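Local coordinates for enoyl-CoA hydratase/isomerase family protein (Pseudomonas syringae pv. tomato, PDB 3OT6) that is of uncertain substrate but, as a crotonase-like member of the enoyl-CoA hydratase/isomerase family, probably acts catalytically on an acyl-CoA thioester, at residues A[109-114]-A[130-135]; A[164-167]-A[173-176]. All coordinates share one frame; numbering follows the deposited sequence.

Contact 1: residues A[109-114]-A[130-135]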
ATOM      1  N   GLY A 109       1.388  -0.574   6.399  1.00 18.16           N
ATOM      2  CA  GLY A 109       0.754   0.632   5.880  1.00 18.71           C
ATOM      3  C   GLY A 109       1.688   1.365   4.902  1.00 19.45           C
ATOM      4  O   GLY A 109       1.243   1.953   3.910  1.00 19.43           O
ATOM      5  N   ALA A 110       2.986   1.379   5.167  1.00 18.60           N
ATOM      6  CA  ALA A 110       3.858   2.016   4.192  1.00 19.70           C
ATOM      7  C   ALA A 110       4.096   1.088   2.960  1.00 20.03           C
ATOM      8  O   ALA A 110       4.402   1.594   1.864  1.00 20.72           O
ATOM      9  CB  ALA A 110       5.189   2.492   4.819  1.00 18.19           C
ATOM     10  N   PHE A 111       3.981  -0.234   3.129  1.00 19.44           N
ATOM     11  CA  PHE A 111       3.983  -1.101   1.974  1.00 20.56           C
ATOM     12  C   PHE A 111       2.854  -0.850   0.992  1.00 21.31           C
ATOM     13  O   PHE A 111       2.989  -1.114  -0.203  1.00 21.44           O
ATOM     14  CB  PHE A 111       4.086  -2.552   2.350  1.00 20.37           C
ATOM     15  CG  PHE A 111       5.474  -2.922   2.806  1.00 21.95           C
ATOM     16  CD1 PHE A 111       6.580  -2.714   1.958  1.00 25.23           C
ATOM     17  CD2 PHE A 111       5.699  -3.436   4.067  1.00 18.89           C
ATOM     18  CE1 PHE A 111       7.908  -3.057   2.386  1.00 24.99           C
ATOM     19  CE2 PHE A 111       6.973  -3.755   4.497  1.00 22.29           C
ATOM     20  CZ  PHE A 111       8.092  -3.563   3.675  1.00 22.44           C
ATOM     21  N   LEU A 112       1.743  -0.318   1.464  1.00 22.53           N
ATOM     22  CA  LEU A 112       0.661  -0.048   0.540  1.00 23.11           C
ATOM     23  C   LEU A 112       1.102   1.019  -0.450  1.00 22.67           C
ATOM     24  O   LEU A 112       0.704   0.927  -1.620  1.00 23.52           O
ATOM     25  CB  LEU A 112      -0.619   0.409   1.235  1.00 23.63           C
ATOM     26  CG  LEU A 112      -1.272  -0.546   2.207  1.00 25.15           C
ATOM     27  CD1 LEU A 112      -2.556   0.169   2.763  1.00 24.92           C
ATOM     28  CD2 LEU A 112      -1.609  -1.793   1.489  1.00 27.90           C
ATOM     29  N   LEU A 113       1.876   2.023   0.001  1.00 21.32           N
ATOM     30  CA  LEU A 113       2.404   3.083  -0.901  1.00 20.80           C
ATOM     31  C   LEU A 113       3.425   2.575  -1.956  1.00 20.66           C
ATOM     32  O   LEU A 113       3.633   3.211  -3.021  1.00 21.57           O
ATOM     33  CB  LEU A 113       3.023   4.245  -0.111  1.00 21.31           C
ATOM     34  CG  LEU A 113       2.186   4.938   0.993  1.00 21.70           C
ATOM     35  CD1 LEU A 113       3.135   5.554   2.030  1.00 18.03           C
ATOM     36  CD2 LEU A 113       1.263   5.974   0.338  1.00 18.48           C
ATOM     37  N   LEU A 114       4.084   1.470  -1.629  1.00 19.36           N
ATOM     38  CA  LEU A 114       5.031   0.834  -2.489  1.00 18.88           C
ATOM     39  C   LEU A 114       4.335  -0.148  -3.461  1.00 19.92           C
ATOM     40  O   LEU A 114       5.004  -0.814  -4.255  1.00 20.17           O
ATOM     41  CB  LEU A 114       6.100   0.127  -1.632  1.00 17.50           C
ATOM     42  CG  LEU A 114       6.904   1.072  -0.704  1.00 17.18           C
ATOM     43  CD1 LEU A 114       8.166   0.420  -0.123  1.00 15.54           C
ATOM     44  CD2 LEU A 114       7.294   2.392  -1.381  1.00 15.53           C
ATOM     45  N   LEU A 130       9.143   2.134   7.772  1.00 19.33           N
ATOM     46  CA  LEU A 130       9.122   0.736   7.987  1.00 20.38           C
ATOM     47  C   LEU A 130       9.798   0.476   9.337  1.00 22.42           C
ATOM     48  O   LEU A 130      11.039   0.450   9.449  1.00 21.40           O
ATOM     49  CB  LEU A 130       9.892   0.031   6.845  1.00 19.53           C
ATOM     50  CG  LEU A 130       9.294   0.239   5.455  1.00 20.21           C
ATOM     51  CD1 LEU A 130      10.165  -0.470   4.388  1.00 17.91           C
ATOM     52  CD2 LEU A 130       7.806  -0.227   5.380  1.00 16.93           C
ATOM     53  N   ASN A 131       8.998   0.275  10.382  1.00 24.40           N
ATOM     54  CA  ASN A 131       9.617   0.293  11.688  1.00 26.86           C
ATOM     55  C   ASN A 131       9.921  -1.089  12.186  1.00 27.95           C
ATOM     56  O   ASN A 131      10.279  -1.260  13.340  1.00 29.36           O
ATOM     57  CB  ASN A 131       8.782   1.090  12.681  1.00 27.02           C
ATOM     58  CG  ASN A 131       7.455   0.437  12.976  1.00 29.66           C
ATOM     59  OD1 ASN A 131       6.982  -0.436  12.262  1.00 32.05           O
ATOM     60  ND2 ASN A 131       6.855   0.858  14.030  1.00 29.75           N
ATOM     61  N   GLU A 132       9.792  -2.086  11.319  1.00 28.97           N
ATOM     62  CA  GLU A 132       9.801  -3.429  11.823  1.00 29.38           C
ATOM     63  C   GLU A 132      11.094  -3.793  12.549  1.00 28.84           C
ATOM     64  O   GLU A 132      11.064  -4.561  13.530  1.00 29.20           O
ATOM     65  CB  GLU A 132       9.272  -4.533  10.832  1.00 30.06           C
ATOM     66  CG  GLU A 132       9.192  -4.308   9.361  1.00 31.44           C
ATOM     67  CD  GLU A 132       8.091  -3.338   8.865  1.00 33.49           C
ATOM     68  OE1 GLU A 132       7.091  -3.772   8.270  1.00 30.48           O
ATOM     69  OE2 GLU A 132       8.259  -2.115   9.005  1.00 35.43           O
ATOM     70  N   VAL A 133      12.215  -3.238  12.085  1.00 27.84           N
ATOM     71  CA  VAL A 133      13.514  -3.574  12.657  1.00 26.04           C
ATOM     72  C   VAL A 133      13.604  -2.924  14.045  1.00 26.92           C
ATOM     73  O   VAL A 133      14.315  -3.416  14.931  1.00 26.60           O
ATOM     74  CB  VAL A 133      14.721  -3.215  11.749  1.00 24.99           C
ATOM     75  CG1 VAL A 133      16.044  -2.963  12.589  1.00 20.09           C
ATOM     76  CG2 VAL A 133      14.952  -4.318  10.797  1.00 22.40           C
ATOM     77  N   GLN A 134      12.866  -1.847  14.227  1.00 27.52           N
ATOM     78  CA  GLN A 134      12.897  -1.128  15.473  1.00 29.69           C
ATOM     79  C   GLN A 134      12.168  -1.934  16.518  1.00 29.78           C
ATOM     80  O   GLN A 134      12.651  -2.103  17.647  1.00 30.22           O
ATOM     81  CB  GLN A 134      12.260   0.241  15.347  1.00 29.26           C
ATOM     82  CG  GLN A 134      11.980   0.807  16.709  1.00 36.75           C
ATOM     83  CD  GLN A 134      12.233   2.287  16.796  1.00 48.93           C
ATOM     84  OE1 GLN A 134      11.913   2.894  17.819  1.00 55.03           O
ATOM     85  NE2 GLN A 134      12.808   2.899  15.725  1.00 50.47           N
ATOM     86  N   ILE A 135      11.028  -2.498  16.151  1.00 30.18           N
ATOM     87  CA  ILE A 135      10.328  -3.290  17.151  1.00 29.54           C
ATOM     88  C   ILE A 135      10.740  -4.755  17.164  1.00 29.58           C
ATOM     89  O   ILE A 135      10.050  -5.541  17.796  1.00 31.26           O
ATOM     90  CB  ILE A 135       8.809  -3.133  17.072  1.00 30.08           C
ATOM     91  CG1 ILE A 135       8.289  -3.814  15.802  1.00 33.07           C
ATOM     92  CG2 ILE A 135       8.388  -1.626  17.109  1.00 25.59           C
ATOM     93  CD1 ILE A 135       6.852  -3.455  15.545  1.00 41.68           C
TER
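Leu130 reaches out from the loop after strand 128-129 to lay one of its methyls over the ring of Phe111 and against the methyl of Ala110, two neighbours on helix 108-113. The ring contact is a CH-pi interaction: Leu130 CD2 lies 3.8 Å from the centroid of the Phe111 ring and 17° off its normal, displaced toward the rim. The second methyl of the fork, Leu130 CD1, meets the far end of the same ring, 3.8 Å from Phe111 CZ. Leu130 CD2 also closes on Ala110 CB at 3.8 Å, so that it touches both helix residues at once. With CG beside the backbone N and anti to the carbonyl carbon (chi1 -74°), the Phe111 ring is carried toward the loop, although the CA-CB bond is not, and the two side chains cross at about a right angle. Glu132 arrives differently. Its chain bends at chi2 and brings OE1 to the ring edge, 3.8 Å from Phe111 CE2, with the carboxylate plane turned 78° from that of the ring. Leu146 of helix 141-150 also packs on Phe111, while Ser159 and Val160 border Leu130. In the crotonase fold this helix and loop probably belong to the active-site region, consistent with a diol, probably from the crystallisation liquor, about 4 Å from the Glu132 side chain. The chemistry implies an association resting on dispersion and CH-pi contacts, without a directional bond between the segments; Glu132 OE1 adds van der Waals contact at the ring edge.

Contact 2: residues A[164-167]-A[173-176]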
ATOM      1  N   GLU A 164      14.543   3.764   9.507  1.00 23.27           N
ATOM      2  CA  GLU A 164      14.406   5.190   9.591  1.00 23.48           C
ATOM      3  C   GLU A 164      12.983   5.608   9.313  1.00 23.27           C
ATOM      4  O   GLU A 164      12.406   5.156   8.335  1.00 21.51           O
ATOM      5  CB  GLU A 164      15.331   5.890   8.601  1.00 23.94           C
ATOM      6  CG  GLU A 164      15.158   7.402   8.631  1.00 23.50           C
ATOM      7  CD  GLU A 164      16.327   8.147   8.013  1.00 28.41           C
ATOM      8  OE1 GLU A 164      17.408   7.468   7.818  1.00 25.98           O
ATOM      9  OE2 GLU A 164      16.142   9.397   7.738  1.00 21.48           O
HETATM   10  N   MSE A 165      12.461   6.509  10.154  1.00 23.35           N
HETATM   11  CA  MSE A 165      11.162   7.104   9.934  1.00 23.85           C
HETATM   12  C   MSE A 165      11.237   8.435   9.213  1.00 24.59           C
HETATM   13  O   MSE A 165      12.101   9.250   9.492  1.00 24.45           O
HETATM   14  CB  MSE A 165      10.369   7.226  11.249  1.00 24.54           C
HETATM   15  CG  MSE A 165      10.160   5.886  11.960  1.00 24.67           C
HETATM   16 SE   MSE A 165       9.383   4.445  10.844  1.00 34.08          SE
HETATM   17  CE  MSE A 165       7.700   5.295  10.726  1.00 25.67           C
ATOM     18  N   PHE A 166      10.305   8.662   8.284  1.00 25.55           N
ATOM     19  CA  PHE A 166      10.322   9.877   7.426  1.00 25.80           C
ATOM     20  C   PHE A 166       9.156  10.790   7.731  1.00 27.57           C
ATOM     21  O   PHE A 166       8.035  10.367   8.103  1.00 28.25           O
ATOM     22  CB  PHE A 166      10.320   9.489   5.937  1.00 24.44           C
ATOM     23  CG  PHE A 166      11.485   8.613   5.562  1.00 23.67           C
ATOM     24  CD1 PHE A 166      12.680   9.176   5.104  1.00 22.32           C
ATOM     25  CD2 PHE A 166      11.417   7.239   5.724  1.00 19.67           C
ATOM     26  CE1 PHE A 166      13.772   8.392   4.801  1.00 22.90           C
ATOM     27  CE2 PHE A 166      12.520   6.437   5.444  1.00 22.08           C
ATOM     28  CZ  PHE A 166      13.708   7.019   4.982  1.00 22.80           C
ATOM     29  N   ASP A 167       9.425  12.069   7.611  1.00 29.07           N
ATOM     30  CA  ASP A 167       8.342  12.991   7.607  1.00 30.09           C
ATOM     31  C   ASP A 167       7.845  13.038   6.166  1.00 29.43           C
ATOM     32  O   ASP A 167       8.476  12.464   5.276  1.00 28.50           O
ATOM     33  CB  ASP A 167       8.759  14.338   8.210  1.00 30.48           C
ATOM     34  CG  ASP A 167       9.812  15.090   7.420  1.00 35.92           C
ATOM     35  OD1 ASP A 167      10.234  14.710   6.284  1.00 40.43           O
ATOM     36  OD2 ASP A 167      10.225  16.136   7.991  1.00 40.30           O
ATOM     37  N   ALA A 173      11.178  12.369  -0.913  1.00 23.73           N
ATOM     38  CA  ALA A 173      12.560  12.132  -1.294  1.00 21.40           C
ATOM     39  C   ALA A 173      12.898  10.613  -1.240  1.00 21.56           C
ATOM     40  O   ALA A 173      13.642  10.101  -2.114  1.00 22.34           O
ATOM     41  CB  ALA A 173      13.512  12.968  -0.416  1.00 18.78           C
ATOM     42  N   ALA A 174      12.395   9.857  -0.256  1.00 19.81           N
ATOM     43  CA  ALA A 174      12.845   8.427  -0.223  1.00 18.49           C
ATOM     44  C   ALA A 174      12.100   7.500  -1.223  1.00 17.88           C
ATOM     45  O   ALA A 174      12.594   6.407  -1.533  1.00 17.69           O
ATOM     46  CB  ALA A 174      12.810   7.813   1.206  1.00 18.52           C
ATOM     47  N   GLY A 175      10.926   7.908  -1.691  1.00 16.47           N
ATOM     48  CA  GLY A 175      10.189   7.114  -2.666  1.00 17.57           C
ATOM     49  C   GLY A 175       8.879   6.513  -2.197  1.00 19.09           C
ATOM     50  O   GLY A 175       8.209   5.804  -2.964  1.00 18.88           O
ATOM     51  N   PHE A 176       8.498   6.783  -0.934  1.00 19.85           N
ATOM     52  CA  PHE A 176       7.183   6.393  -0.439  1.00 19.71           C
ATOM     53  C   PHE A 176       6.076   7.202  -1.109  1.00 20.66           C
ATOM     54  O   PHE A 176       4.948   6.667  -1.274  1.00 21.97           O
ATOM     55  CB  PHE A 176       7.085   6.519   1.076  1.00 19.57           C
ATOM     56  CG  PHE A 176       7.934   5.524   1.808  1.00 19.04           C
ATOM     57  CD1 PHE A 176       7.463   4.220   2.019  1.00 17.66           C
ATOM     58  CD2 PHE A 176       9.191   5.883   2.309  1.00 14.02           C
ATOM     59  CE1 PHE A 176       8.281   3.263   2.657  1.00 16.83           C
ATOM     60  CE2 PHE A 176      10.003   4.927   2.967  1.00 15.60           C
ATOM     61  CZ  PHE A 176       9.548   3.627   3.134  1.00 14.70           C
TER
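Phe166 presents one face of its ring to Ala174 and its CE2 side to Phe176. Ala174 CB sits 4.1 Å from the centroid of the Phe166 ring, 22° off the normal, a CH-pi contact in which the methyl leans toward the rim and comes nearest Phe166 CE1, at 3.8 Å. The two aromatic rings meet obliquely, with their planes inclined by 44°. Their closest atoms, Phe166 CE2 and Phe176 CE2, are 3.8 Å apart. On the face of Phe166 opposite Ala174 lies the CG methylene of Glu164, so the ring is held between two aliphatic groups. The short, weakly bonded strand 165-166 runs into helix 168-174, a strand-to-helix unit of the crotonase-like fold. Asp167 is the N-cap of this helix, its OD1 accepting from Gly170 N, and a Schellman motif with Gly175 at positive phi closes the other end; Phe176 follows directly, its ring directed back to Phe166. Ala171 of the same helix touches both rings. Farther out, helix 153-160 contributes Ser159 beside both phenylalanines and Ala155 beside Ala174, Glu164 forms a salt bridge with Arg158, and a backbone hydrogen bond to Ile128 ties Phe166 to the antiparallel strand 128-129.

Overall arrangement
Both contacts are buried, but contact 1 lies nearer the chain centre, its own centre about 10 Å away against about 14 Å for contact 2; the centres of the two contacts are about 11 Å apart. The two contacts touch each other: Phe176 packs on Ala110 and Leu114, and the selenium of Met165 approaches the backbone of Leu130. Helix 153-160 borders both, and Arg119 bonds carbonyl oxygens from each, those of Leu113 and Gly175. Their chemistry diverges with place: contact 1 joins a helix to a loop some 16 residues further along the chain and brings in a carboxylate, near which a diol, probably from the crystallisation liquor, may mark a pocket, whereas contact 2 is wholly apolar and folds a strand onto the helix that directly follows it.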